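Local coordinates for CurD (Moorea producens 3L, PDB 5KP7), which probably catalyses a hydroxymethylglutaryl-CoA synthase-type condensation, working with acyl groups carried on phosphopantetheine, and is seen here with 4'-phosphopantetheine bound, at residues Q146-L151 and A160-I165; K84-R89 and A198-D203; A251-Q256 and M289-R294; S243-C248 and H285-R290. The protein carries 3 engineered substitutions. All blocks are in the same frame, centred on the assembly; numbering follows the deposited sequence.

Overall arrangement
The four contacts form two pairs. Interactions 1 and 2 come first along the chain, with interaction 1 nested inside the loop closed by interaction 2. Their centres lie about 11 Å apart. They meet through strands 161-168 and 195-202, which are neighbours in the large mixed sheet. Interactions 3 and 4 come later and end on the same stretch, with centres about 8 Å apart. Both use helices 237-258 and 278-293 and share Met289 and Arg290. The pairs do not touch, and the centres of interactions 2 and 4 are about 33 Å apart. The first pair packs helices 140-154 and 75-89 on the sheet. In the second, interaction 4 borders the phosphopantetheine pocket, while interaction 3 lies nearer the surface.

Interaction 1. Residues Q146-L151 and A160-I165; sequences QMAINL and AKALVI
Ala148 on helix 140-154 packs directly on Ala162 and Val164 of strand 161-168. Its CB lies 3.6 Å from Ala162 CB and also 3.6 Å from Val164 CG2. The methyl group thus rests on two strand residues that point to the same face of the sheet. Val164 sets its CG1 anti to its backbone N (chi1 177°). This leaves CG2 beside that N, where it meets the methyl of Ala148. The small side chains let the backbones come close, with 5.7 Å between the CA atoms of Ala148 and Ala162. Helix and strand axes approach to 8.3 Å and run almost exactly antiparallel, at 177°. All three residues are buried, and Val201 of the next strand also touches Ala148.

The other end is looser. Leu151 brings CD2 only to 4.3 Å from Ala162 CB, and its side chain is partly exposed. It also leans on Met100 and Thr156. The outer side of the helix, with Met147 and Asn150, is exposed. On the far side of the strand, Lys161 turns away from the helix and forms a salt bridge with Glu31. The helix links strand 130-134 to strand 161-168. The two strands run parallel, with strand 98-104 between them. This is a beta-alpha-beta crossover, part of the layered alpha/beta core of the thiolase-like fold.

Interaction 2. Residues K84-R89 and A198-D203; sequences KPIIDR and ALLVSD
Ile86 of helix 75-89 fills the contact with Ala198 and Leu200 of strand 195-202. This is helix-on-sheet packing in the layered core of the thiolase-like fold. Ala198 and Leu200 face this helix, while Leu199 and Val201 meet helix 140-154 across the sheet, so the strand is sandwiched between two helices. The helix and strand run at 39° to each other, with axes 9.1 Å apart.

Ile86 divides its branches between the two strand residues. CG2 is anti to the backbone N and lies 4.0 Å from Leu200 CD2. CG1 sits beside that N (chi1 -65°), and its extended end carries CD1 to Ala198. Leu200 is also extended at its first torsion (chi1 -176°), and the two side chains cross at a slant. Replacing Ile86 with an alanine would probably open a gap over Ala198 and leave Leu200 CD2 without its apolar neighbour on this helix. On the outer side of the helix, Lys84 NZ forms a salt bridge with Asp88 OD1 at 3.0 Å, using the syn lone pair of that oxygen, and Lys84 makes a cation-pi contact with Trp442. At the strand, Ile86 CD1 also lies 3.5 Å from the backbone oxygen Ala198 O.

Interaction 3. Residues A251-Q256 and M289-R294; sequences AYRHYQ and MRRLKR. With SO4 (sulfate ion), chain D.
Two arginines meet without bonding: Arg253 NH2 is 3.5 Å from Arg291 NH1. Both are donors, and the two guanidinium planes stand 73° apart. Each chain is extended at its first torsion and bent at chi3, which brings the two charged ends together at the partly exposed edge of the contact. Glu249 lies close to both. It forms a salt bridge with Arg253 NH2 and a long, weak ion pair with Arg291 NE, and probably offsets the like charges. Beside this pair, Leu292 CD1 comes to 3.8 Å from Tyr252 CE2, approaching the ring obliquely. The contact joins helices 237-258 and 278-293 of the layered alpha/beta fold. Here they run at 26° to each other with axes 13.3 Å apart, so long side chains bridge the interval. Tyr252 is held in an aromatic group by edge-to-face contacts with Phe358 and Tyr264. Tyr255 OH donates a 3.0 Å hydrogen bond to O1 of a sulfate ion, probably from the crystallisation liquor, and is also hydrogen-bonded with Ser360 OG.

Interaction 4. Residues S243-C248 and H285-R290; sequences SYLDCC and HRNMMR
This is a buried helix-helix contact, where helix 237-258 packs beside helix 278-293 next to the phosphopantetheine pocket. Met288 and Cys248 carry it. Cys248 SG is anti to its backbone N (chi1 -169°), which turns the sulfur toward the other helix. There it lies 3.8 Å from Met288 CG and 3.9 Å from Met288 SD. The Met288 chain folds at chi2 and chi3, so that it lies along Cys248, from its sulfur to its backbone oxygen. Its end reaches the backbone, with CE 3.7 Å from Cys248 O. One turn earlier, Leu245 packs loosely against the Asn287 side chain. The CA atoms of Leu245 and Asn287 are 8.0 Å apart, as are those of Cys248 and Met288. Shortening Met288 to an alanine is likely to leave a gap between the helices, with Cys248 SG and Cys248 O losing the thioether packed against them.

Beyond the contact, Phe273 of strand 270-273 touches Cys248, and Tyr264 touches Met288. Outside the two segments, Asp246, Arg286 and Arg290 each pair with charged side chains of another protein chain. Tyr244, on the same turn as Leu245, touches the bound 4'-phosphopantetheine, and its OH bonds to His274 O. The helix pair thus borders both that protein interface and the phosphopantetheine pocket, an arrangement consistent with substrate delivery by a carrier protein to this HMG-CoA synthase family active site.

Interaction 1. Residues Q146-L151 and A160-I165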
loop_
_atom_site.group_PDB
_atom_site.type_symbol
_atom_site.label_atom_id
_atom_site.label_comp_id
_atom_site.label_asym_id
_atom_site.label_seq_id
_atom_site.Cartn_x
_atom_site.Cartn_y
_atom_site.Cartn_z
ATOM N N GLN A 146 9.548 1.704 12.347
ATOM C CA GLN A 146 10.625 1.014 13.060
ATOM C C GLN A 146 11.623 1.979 13.663
ATOM O O GLN A 146 12.097 1.743 14.765
ATOM C CB GLN A 146 11.304 -0.020 12.157
ATOM C CG GLN A 146 10.363 -1.175 11.779
ATOM C CD GLN A 146 9.868 -1.971 12.977
ATOM O OE1 GLN A 146 10.570 -2.115 13.978
ATOM N NE2 GLN A 146 8.659 -2.472 12.893
ATOM N N MET A 147 11.936 3.067 12.967
ATOM C CA MET A 147 12.871 4.091 13.532
ATOM C C MET A 147 12.251 4.758 14.768
ATOM O O MET A 147 12.932 4.985 15.771
ATOM C CB MET A 147 13.229 5.143 12.459
ATOM C CG MET A 147 14.071 4.617 11.293
ATOM S SD MET A 147 15.473 3.553 11.647
ATOM C CE MET A 147 14.769 1.932 11.373
ATOM N N ALA A 148 10.943 5.018 14.703
ATOM C CA ALA A 148 10.210 5.629 15.828
ATOM C C ALA A 148 10.169 4.684 17.035
ATOM O O ALA A 148 10.389 5.108 18.171
ATOM C CB ALA A 148 8.813 6.061 15.391
ATOM N N ILE A 149 9.878 3.413 16.772
ATOM C CA ILE A 149 9.902 2.380 17.819
ATOM C C ILE A 149 11.276 2.396 18.515
ATOM O O ILE A 149 11.390 2.371 19.749
ATOM C CB ILE A 149 9.603 0.990 17.212
ATOM C CG1 ILE A 149 8.116 0.901 16.858
ATOM C CG2 ILE A 149 10.011 -0.141 18.182
ATOM C CD1 ILE A 149 7.763 -0.188 15.858
ATOM N N ASN A 150 12.329 2.422 17.707
ATOM C CA ASN A 150 13.673 2.397 18.287
ATOM C C ASN A 150 14.054 3.655 19.034
ATOM O O ASN A 150 14.863 3.579 19.962
ATOM C CB ASN A 150 14.727 2.021 17.256
ATOM C CG ASN A 150 14.571 0.591 16.774
ATOM O OD1 ASN A 150 13.777 -0.202 17.334
ATOM N ND2 ASN A 150 15.280 0.267 15.688
ATOM N N LEU A 151 13.497 4.802 18.670
ATOM C CA LEU A 151 13.669 6.003 19.516
ATOM C C LEU A 151 13.139 5.729 20.938
ATOM O O LEU A 151 13.837 5.956 21.934
ATOM C CB LEU A 151 12.982 7.230 18.905
ATOM C CG LEU A 151 12.940 8.468 19.816
ATOM C CD1 LEU A 151 14.349 9.016 20.054
ATOM C CD2 LEU A 151 12.035 9.541 19.203
ATOM N N ALA A 160 9.604 11.203 25.188
ATOM C CA ALA A 160 9.474 11.737 23.838
ATOM C C ALA A 160 8.576 10.841 23.014
ATOM O O ALA A 160 8.577 9.626 23.184
ATOM C CB ALA A 160 10.825 11.855 23.160
ATOM N N LYS A 161 7.804 11.455 22.133
ATOM C CA LYS A 161 6.976 10.757 21.161
ATOM C C LYS A 161 7.519 11.027 19.770
ATOM O O LYS A 161 8.267 11.997 19.547
ATOM C CB LYS A 161 5.538 11.267 21.243
ATOM C CG LYS A 161 4.890 11.091 22.634
ATOM C CD LYS A 161 3.431 11.536 22.616
ATOM C CE LYS A 161 2.830 11.649 24.024
ATOM N NZ LYS A 161 2.730 10.367 24.779
ATOM N N ALA A 162 7.119 10.198 18.824
ATOM C CA ALA A 162 7.456 10.415 17.422
ATOM C C ALA A 162 6.191 10.447 16.616
ATOM O O ALA A 162 5.249 9.704 16.904
ATOM C CB ALA A 162 8.408 9.323 16.893
ATOM N N LEU A 163 6.168 11.265 15.574
ATOM C CA LEU A 163 5.049 11.293 14.652
ATOM C C LEU A 163 5.546 10.802 13.296
ATOM O O LEU A 163 6.456 11.402 12.722
ATOM C CB LEU A 163 4.495 12.716 14.528
ATOM C CG LEU A 163 3.303 12.966 13.620
ATOM C CD1 LEU A 163 2.076 12.243 14.128
ATOM C CD2 LEU A 163 3.047 14.471 13.487
ATOM N N VAL A 164 4.961 9.711 12.821
ATOM C CA VAL A 164 5.353 9.103 11.549
ATOM C C VAL A 164 4.168 9.236 10.612
ATOM O O VAL A 164 3.067 8.768 10.943
ATOM C CB VAL A 164 5.714 7.612 11.723
ATOM C CG1 VAL A 164 6.034 6.990 10.367
ATOM C CG2 VAL A 164 6.882 7.435 12.697
ATOM N N ILE A 165 4.364 9.891 9.467
ATOM C CA ILE A 165 3.268 10.067 8.519
ATOM C C ILE A 165 3.694 9.540 7.180
ATOM O O ILE A 165 4.663 10.021 6.577
ATOM C CB ILE A 165 2.796 11.531 8.353
ATOM C CG1 ILE A 165 2.568 12.196 9.712
ATOM C CG2 ILE A 165 1.531 11.584 7.500
ATOM C CD1 ILE A 165 2.329 13.691 9.610
#

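Interaction 2. Residues K84-R89 and A198-D203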
loop_
_atom_site.group_PDB
_atom_site.type_symbol
_atom_site.label_atom_id
_atom_site.label_comp_id
_atom_site.label_asym_id
_atom_site.label_seq_id
_atom_site.Cartn_x
_atom_site.Cartn_y
_atom_site.Cartn_z
ATOM N N LYS A 84 -3.840 15.846 11.798
ATOM C CA LYS A 84 -4.497 16.917 12.556
ATOM C C LYS A 84 -5.378 16.376 13.709
ATOM O O LYS A 84 -5.296 16.901 14.824
ATOM C CB LYS A 84 -5.269 17.837 11.588
ATOM C CG LYS A 84 -6.060 19.003 12.193
ATOM C CD LYS A 84 -5.155 19.970 12.904
ATOM C CE LYS A 84 -5.783 21.362 13.091
ATOM N NZ LYS A 84 -7.209 21.335 13.499
ATOM N N PRO A 85 -6.151 15.308 13.479
ATOM C CA PRO A 85 -6.960 14.788 14.583
ATOM C C PRO A 85 -6.137 14.286 15.756
ATOM O O PRO A 85 -6.579 14.430 16.914
ATOM C CB PRO A 85 -7.762 13.650 13.933
ATOM C CG PRO A 85 -7.764 13.976 12.494
ATOM C CD PRO A 85 -6.436 14.584 12.228
ATOM N N ILE A 86 -4.953 13.750 15.480
ATOM C CA ILE A 86 -4.037 13.317 16.535
ATOM C C ILE A 86 -3.596 14.486 17.395
ATOM O O ILE A 86 -3.713 14.442 18.629
ATOM C CB ILE A 86 -2.809 12.588 15.977
ATOM C CG1 ILE A 86 -3.249 11.278 15.320
ATOM C CG2 ILE A 86 -1.784 12.355 17.084
ATOM C CD1 ILE A 86 -2.149 10.492 14.650
ATOM N N ILE A 87 -3.134 15.543 16.743
ATOM C CA ILE A 87 -2.596 16.683 17.438
ATOM C C ILE A 87 -3.708 17.425 18.181
ATOM O O ILE A 87 -3.484 17.896 19.308
ATOM C CB ILE A 87 -1.845 17.641 16.472
ATOM C CG1 ILE A 87 -0.734 16.892 15.702
ATOM C CG2 ILE A 87 -1.278 18.815 17.242
ATOM C CD1 ILE A 87 0.199 16.068 16.552
ATOM N N ASP A 88 -4.881 17.529 17.571
ATOM C CA ASP A 88 -6.005 18.224 18.229
ATOM C C ASP A 88 -6.372 17.633 19.580
ATOM O O ASP A 88 -6.858 18.376 20.441
ATOM C CB ASP A 88 -7.262 18.171 17.384
ATOM C CG ASP A 88 -7.225 19.097 16.171
ATOM O OD1 ASP A 88 -6.389 20.016 16.048
ATOM O OD2 ASP A 88 -8.125 18.915 15.338
ATOM N N ARG A 89 -6.231 16.313 19.726
ATOM C CA ARG A 89 -6.568 15.604 20.982
ATOM C C ARG A 89 -5.516 15.773 22.074
ATOM O O ARG A 89 -5.842 15.723 23.262
ATOM C CB ARG A 89 -6.804 14.112 20.707
ATOM C CG ARG A 89 -8.167 13.853 20.095
ATOM C CD ARG A 89 -8.289 12.554 19.296
ATOM N NE ARG A 89 -7.733 11.344 19.943
ATOM C CZ ARG A 89 -6.709 10.588 19.490
ATOM N NH1 ARG A 89 -6.046 10.895 18.397
ATOM N NH2 ARG A 89 -6.322 9.486 20.171
ATOM N N ALA A 198 -1.269 8.766 9.535
ATOM C CA ALA A 198 -0.404 9.302 10.590
ATOM C C ALA A 198 -0.416 8.429 11.811
ATOM O O ALA A 198 -1.497 7.999 12.262
ATOM C CB ALA A 198 -0.855 10.698 10.972
ATOM N N LEU A 199 0.780 8.162 12.336
ATOM C CA LEU A 199 0.970 7.359 13.550
ATOM C C LEU A 199 1.683 8.169 14.610
ATOM O O LEU A 199 2.756 8.751 14.340
ATOM C CB LEU A 199 1.833 6.118 13.284
ATOM C CG LEU A 199 1.439 5.205 12.131
ATOM C CD1 LEU A 199 2.382 4.011 12.037
ATOM C CD2 LEU A 199 0.015 4.758 12.253
ATOM N N LEU A 200 1.132 8.203 15.821
ATOM C CA LEU A 200 1.853 8.721 16.969
ATOM C C LEU A 200 2.438 7.534 17.679
ATOM O O LEU A 200 1.711 6.622 18.015
ATOM C CB LEU A 200 0.910 9.510 17.874
ATOM C CG LEU A 200 1.488 10.227 19.101
ATOM C CD1 LEU A 200 2.468 11.293 18.660
ATOM C CD2 LEU A 200 0.411 10.781 20.005
ATOM N N VAL A 201 3.756 7.536 17.884
ATOM C CA VAL A 201 4.461 6.415 18.463
ATOM C C VAL A 201 5.035 6.818 19.836
ATOM O O VAL A 201 5.654 7.880 19.971
ATOM C CB VAL A 201 5.591 5.933 17.521
ATOM C CG1 VAL A 201 6.408 4.811 18.150
ATOM C CG2 VAL A 201 4.980 5.528 16.179
ATOM N N SER A 202 4.852 5.951 20.838
ATOM C CA SER A 202 5.239 6.265 22.200
ATOM C C SER A 202 5.306 5.001 23.068
ATOM O O SER A 202 5.088 3.887 22.577
ATOM C CB SER A 202 4.204 7.221 22.812
ATOM O OG SER A 202 3.041 6.503 23.220
ATOM N N ASP A 203 5.604 5.210 24.346
ATOM C CA ASP A 203 5.610 4.150 25.342
ATOM C C ASP A 203 4.230 3.874 25.961
ATOM O O ASP A 203 4.148 3.101 26.888
ATOM C CB ASP A 203 6.660 4.425 26.423
ATOM C CG ASP A 203 6.332 5.630 27.288
ATOM O OD1 ASP A 203 5.326 6.334 27.046
ATOM O OD2 ASP A 203 7.111 5.879 28.235
#

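Interaction 3. Residues A251-Q256 and M289-R294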
loop_
_atom_site.group_PDB
_atom_site.type_symbol
_atom_site.label_atom_id
_atom_site.label_comp_id
_atom_site.label_asym_id
_atom_site.label_seq_id
_atom_site.Cartn_x
_atom_site.Cartn_y
_atom_site.Cartn_z
ATOM N N ALA A 251 10.857 -12.836 4.117
ATOM C CA ALA A 251 10.731 -12.003 5.319
ATOM C C ALA A 251 10.059 -12.751 6.481
ATOM O O ALA A 251 10.485 -12.669 7.641
ATOM C CB ALA A 251 10.005 -10.708 4.997
ATOM N N TYR A 252 9.001 -13.477 6.163
ATOM C CA TYR A 252 8.330 -14.289 7.173
ATOM C C TYR A 252 9.261 -15.386 7.709
ATOM O O TYR A 252 9.278 -15.628 8.912
ATOM C CB TYR A 252 7.005 -14.884 6.675
ATOM C CG TYR A 252 6.326 -15.683 7.772
ATOM C CD1 TYR A 252 5.715 -15.032 8.846
ATOM C CD2 TYR A 252 6.349 -17.082 7.777
ATOM C CE1 TYR A 252 5.157 -15.734 9.892
ATOM C CE2 TYR A 252 5.781 -17.782 8.817
ATOM C CZ TYR A 252 5.187 -17.104 9.864
ATOM O OH TYR A 252 4.600 -17.839 10.885
ATOM N N ARG A 253 10.052 -16.016 6.840
ATOM C CA ARG A 253 11.003 -17.050 7.297
ATOM C C ARG A 253 11.972 -16.462 8.310
ATOM O O ARG A 253 12.277 -17.093 9.310
ATOM C CB ARG A 253 11.778 -17.671 6.136
ATOM C CG ARG A 253 12.815 -18.694 6.621
ATOM C CD ARG A 253 13.408 -19.581 5.537
ATOM N NE ARG A 253 12.363 -20.294 4.797
ATOM C CZ ARG A 253 12.038 -20.091 3.513
ATOM N NH1 ARG A 253 12.675 -19.206 2.756
ATOM N NH2 ARG A 253 11.063 -20.812 2.973
ATOM N N HIS A 254 12.451 -15.243 8.047
ATOM C CA HIS A 254 13.377 -14.566 8.955
ATOM C C HIS A 254 12.709 -14.313 10.315
ATOM O O HIS A 254 13.302 -14.558 11.378
ATOM C CB HIS A 254 13.886 -13.273 8.298
ATOM C CG HIS A 254 15.038 -12.634 9.000
ATOM N ND1 HIS A 254 15.220 -11.269 9.044
ATOM C CD2 HIS A 254 16.066 -13.167 9.697
ATOM C CE1 HIS A 254 16.319 -10.986 9.707
ATOM N NE2 HIS A 254 16.854 -12.127 10.122
ATOM N N TYR A 255 11.450 -13.881 10.285
ATOM C CA TYR A 255 10.689 -13.697 11.518
ATOM C C TYR A 255 10.542 -15.045 12.264
ATOM O O TYR A 255 10.763 -15.119 13.481
ATOM C CB TYR A 255 9.342 -13.082 11.173
ATOM C CG TYR A 255 8.357 -12.890 12.298
ATOM C CD1 TYR A 255 7.644 -13.970 12.806
ATOM C CD2 TYR A 255 8.062 -11.608 12.794
ATOM C CE1 TYR A 255 6.703 -13.802 13.813
ATOM C CE2 TYR A 255 7.117 -11.426 13.787
ATOM C CZ TYR A 255 6.430 -12.527 14.295
ATOM O OH TYR A 255 5.480 -12.369 15.288
ATOM N N GLN A 256 10.189 -16.085 11.524
ATOM C CA GLN A 256 10.009 -17.432 12.095
ATOM C C GLN A 256 11.290 -17.931 12.760
ATOM O O GLN A 256 11.242 -18.533 13.858
ATOM C CB GLN A 256 9.515 -18.385 10.999
ATOM C CG GLN A 256 9.208 -19.793 11.450
ATOM C CD GLN A 256 8.990 -20.724 10.274
ATOM O OE1 GLN A 256 7.915 -20.767 9.677
ATOM N NE2 GLN A 256 10.045 -21.453 9.911
ATOM N N MET A 289 -0.239 -19.999 2.687
ATOM C CA MET A 289 -1.006 -21.091 3.318
ATOM C C MET A 289 -0.701 -22.459 2.673
ATOM O O MET A 289 -0.543 -23.455 3.391
ATOM C CB MET A 289 -2.507 -20.805 3.292
ATOM C CG MET A 289 -2.958 -19.677 4.227
ATOM S SD MET A 289 -2.781 -20.064 5.980
ATOM C CE MET A 289 -4.100 -21.243 6.229
ATOM N N ARG A 290 -0.612 -22.499 1.345
ATOM C CA ARG A 290 -0.278 -23.751 0.612
ATOM C C ARG A 290 1.100 -24.268 1.068
ATOM O O ARG A 290 1.244 -25.448 1.385
ATOM C CB ARG A 290 -0.322 -23.485 -0.908
ATOM C CG ARG A 290 -0.360 -24.651 -1.896
ATOM C CD ARG A 290 -0.843 -24.182 -3.298
ATOM N NE ARG A 290 -0.172 -22.938 -3.730
ATOM C CZ ARG A 290 -0.679 -21.975 -4.531
ATOM N NH1 ARG A 290 -1.892 -22.078 -5.088
ATOM N NH2 ARG A 290 0.055 -20.891 -4.795
ATOM N N ARG A 291 2.096 -23.393 1.137
ATOM C CA ARG A 291 3.469 -23.819 1.450
ATOM C C ARG A 291 3.673 -24.112 2.947
ATOM O O ARG A 291 4.242 -25.154 3.312
ATOM C CB ARG A 291 4.470 -22.786 0.954
ATOM C CG ARG A 291 5.933 -23.255 0.975
ATOM C CD ARG A 291 6.875 -22.152 0.517
ATOM N NE ARG A 291 6.476 -20.897 1.138
ATOM C CZ ARG A 291 6.809 -20.473 2.367
ATOM N NH1 ARG A 291 7.631 -21.174 3.163
ATOM N NH2 ARG A 291 6.312 -19.310 2.797
ATOM N N LEU A 292 3.167 -23.246 3.820
ATOM C CA LEU A 292 3.450 -23.372 5.254
ATOM C C LEU A 292 2.527 -24.357 5.969
ATOM O O LEU A 292 2.941 -25.020 6.909
ATOM C CB LEU A 292 3.371 -22.010 5.938
ATOM C CG LEU A 292 4.460 -21.030 5.500
ATOM C CD1 LEU A 292 4.108 -19.617 5.939
ATOM C CD2 LEU A 292 5.825 -21.450 6.035
ATOM N N LYS A 293 1.280 -24.435 5.535
ATOM C CA LYS A 293 0.275 -25.231 6.233
ATOM C C LYS A 293 -0.275 -26.404 5.403
ATOM O O LYS A 293 -1.032 -27.215 5.941
ATOM C CB LYS A 293 -0.860 -24.301 6.680
ATOM C CG LYS A 293 -0.454 -23.195 7.651
ATOM C CD LYS A 293 0.166 -23.657 8.963
ATOM C CE LYS A 293 -0.790 -24.543 9.770
ATOM N NZ LYS A 293 -0.184 -25.009 11.046
ATOM N N ARG A 294 0.114 -26.513 4.128
ATOM C CA ARG A 294 -0.437 -27.524 3.198
ATOM C C ARG A 294 -1.959 -27.531 3.163
ATOM O O ARG A 294 -2.605 -28.599 3.061
ATOM C CB ARG A 294 0.088 -28.913 3.559
ATOM C CG ARG A 294 1.598 -28.966 3.620
ATOM C CD ARG A 294 2.058 -30.170 4.414
ATOM N NE ARG A 294 3.364 -30.603 3.929
ATOM C CZ ARG A 294 3.572 -31.354 2.841
ATOM N NH1 ARG A 294 2.554 -31.794 2.084
ATOM N NH2 ARG A 294 4.821 -31.675 2.505
HETATM S S SO4 D . 4.131 -14.307 18.905
HETATM O O1 SO4 D . 4.316 -13.988 17.472
HETATM O O2 SO4 D . 4.489 -13.129 19.735
HETATM O O3 SO4 D . 4.994 -15.449 19.279
HETATM O O4 SO4 D . 2.718 -14.682 19.134
#

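Interaction 4. Residues S243-C248 and H285-R290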
loop_
_atom_site.group_PDB
_atom_site.type_symbol
_atom_site.label_atom_id
_atom_site.label_comp_id
_atom_site.label_asym_id
_atom_site.label_seq_id
_atom_site.Cartn_x
_atom_site.Cartn_y
_atom_site.Cartn_z
ATOM N N SER A 243 8.361 -10.736 -7.206
ATOM C CA SER A 243 9.271 -10.263 -6.190
ATOM C C SER A 243 8.561 -10.094 -4.816
ATOM O O SER A 243 9.083 -10.493 -3.778
ATOM C CB SER A 243 9.899 -8.937 -6.645
ATOM O OG SER A 243 10.836 -8.470 -5.697
ATOM N N TYR A 244 7.356 -9.536 -4.841
ATOM C CA TYR A 244 6.503 -9.448 -3.646
ATOM C C TYR A 244 6.312 -10.835 -3.011
ATOM O O TYR A 244 6.444 -11.011 -1.799
ATOM C CB TYR A 244 5.168 -8.848 -4.025
ATOM C CG TYR A 244 4.158 -8.615 -2.898
ATOM C CD1 TYR A 244 3.490 -9.663 -2.298
ATOM C CD2 TYR A 244 3.829 -7.335 -2.489
ATOM C CE1 TYR A 244 2.547 -9.442 -1.315
ATOM C CE2 TYR A 244 2.883 -7.106 -1.484
ATOM C CZ TYR A 244 2.243 -8.176 -0.908
ATOM O OH TYR A 244 1.292 -7.990 0.067
ATOM N N LEU A 245 5.988 -11.824 -3.839
ATOM C CA LEU A 245 5.781 -13.184 -3.350
ATOM C C LEU A 245 7.048 -13.796 -2.753
ATOM O O LEU A 245 6.992 -14.405 -1.688
ATOM C CB LEU A 245 5.243 -14.067 -4.484
ATOM C CG LEU A 245 3.811 -13.743 -4.912
ATOM C CD1 LEU A 245 3.488 -14.325 -6.283
ATOM C CD2 LEU A 245 2.834 -14.251 -3.887
ATOM N N ASP A 246 8.183 -13.605 -3.418
ATOM C CA ASP A 246 9.480 -14.028 -2.880
ATOM C C ASP A 246 9.752 -13.376 -1.511
ATOM O O ASP A 246 10.181 -14.036 -0.592
ATOM C CB ASP A 246 10.637 -13.726 -3.820
ATOM C CG ASP A 246 10.737 -14.662 -5.016
ATOM O OD1 ASP A 246 10.169 -15.792 -4.984
ATOM O OD2 ASP A 246 11.456 -14.281 -5.982
ATOM N N CYS A 247 9.504 -12.085 -1.390
ATOM C CA CYS A 247 9.767 -11.369 -0.152
ATOM C C CYS A 247 8.793 -11.763 0.957
ATOM O O CYS A 247 9.165 -11.844 2.124
ATOM C CB CYS A 247 9.728 -9.871 -0.386
ATOM S SG CYS A 247 11.199 -9.248 -1.254
ATOM N N CYS A 248 7.548 -12.012 0.588
ATOM C CA CYS A 248 6.543 -12.421 1.559
ATOM C C CYS A 248 7.015 -13.715 2.238
ATOM O O CYS A 248 7.005 -13.806 3.481
ATOM C CB CYS A 248 5.185 -12.558 0.876
ATOM S SG CYS A 248 3.786 -12.755 2.005
ATOM N N HIS A 285 -1.544 -14.671 0.176
ATOM C CA HIS A 285 -2.013 -15.414 1.331
ATOM C C HIS A 285 -2.193 -16.895 0.948
ATOM O O HIS A 285 -1.812 -17.773 1.720
ATOM C CB HIS A 285 -3.333 -14.811 1.844
ATOM C CG HIS A 285 -4.052 -15.663 2.837
ATOM N ND1 HIS A 285 -5.095 -16.482 2.472
ATOM C CD2 HIS A 285 -3.887 -15.835 4.167
ATOM C CE1 HIS A 285 -5.540 -17.131 3.530
ATOM N NE2 HIS A 285 -4.827 -16.752 4.572
ATOM N N ARG A 286 -2.752 -17.146 -0.228
ATOM C CA ARG A 286 -2.957 -18.517 -0.706
ATOM C C ARG A 286 -1.605 -19.228 -0.848
ATOM O O ARG A 286 -1.433 -20.361 -0.379
ATOM C CB ARG A 286 -3.697 -18.504 -2.035
ATOM C CG ARG A 286 -3.877 -19.874 -2.711
ATOM C CD ARG A 286 -4.033 -19.679 -4.217
ATOM N NE ARG A 286 -5.197 -18.901 -4.481
ATOM C CZ ARG A 286 -5.343 -17.865 -5.307
ATOM N NH1 ARG A 286 -4.414 -17.429 -6.150
ATOM N NH2 ARG A 286 -6.538 -17.294 -5.317
ATOM N N ASN A 287 -0.629 -18.539 -1.442
ATOM C CA ASN A 287 0.704 -19.126 -1.613
ATOM C C ASN A 287 1.348 -19.464 -0.263
ATOM O O ASN A 287 1.907 -20.553 -0.067
ATOM C CB ASN A 287 1.582 -18.171 -2.425
ATOM C CG ASN A 287 2.931 -18.765 -2.777
ATOM O OD1 ASN A 287 3.973 -18.152 -2.517
ATOM N ND2 ASN A 287 2.921 -19.920 -3.406
ATOM N N MET A 288 1.254 -18.536 0.683
ATOM C CA MET A 288 1.773 -18.785 2.018
ATOM C C MET A 288 1.096 -19.964 2.732
ATOM O O MET A 288 1.775 -20.811 3.327
ATOM C CB MET A 288 1.647 -17.539 2.892
ATOM C CG MET A 288 2.482 -16.347 2.407
ATOM S SD MET A 288 4.245 -16.523 2.741
ATOM C CE MET A 288 4.253 -16.126 4.481
ATOM N N MET A 289 -0.239 -19.999 2.687
ATOM C CA MET A 289 -1.006 -21.091 3.318
ATOM C C MET A 289 -0.701 -22.459 2.673
ATOM O O MET A 289 -0.543 -23.455 3.391
ATOM C CB MET A 289 -2.507 -20.805 3.292
ATOM C CG MET A 289 -2.958 -19.677 4.227
ATOM S SD MET A 289 -2.781 -20.064 5.980
ATOM C CE MET A 289 -4.100 -21.243 6.229
ATOM N N ARG A 290 -0.612 -22.499 1.345
ATOM C CA ARG A 290 -0.278 -23.751 0.612
ATOM C C ARG A 290 1.100 -24.268 1.068
ATOM O O ARG A 290 1.244 -25.448 1.385
ATOM C CB ARG A 290 -0.322 -23.485 -0.908
ATOM C CG ARG A 290 -0.360 -24.651 -1.896
ATOM C CD ARG A 290 -0.843 -24.182 -3.298
ATOM N NE ARG A 290 -0.172 -22.938 -3.730
ATOM C CZ ARG A 290 -0.679 -21.975 -4.531
ATOM N NH1 ARG A 290 -1.892 -22.078 -5.088
ATOM N NH2 ARG A 290 0.055 -20.891 -4.795
#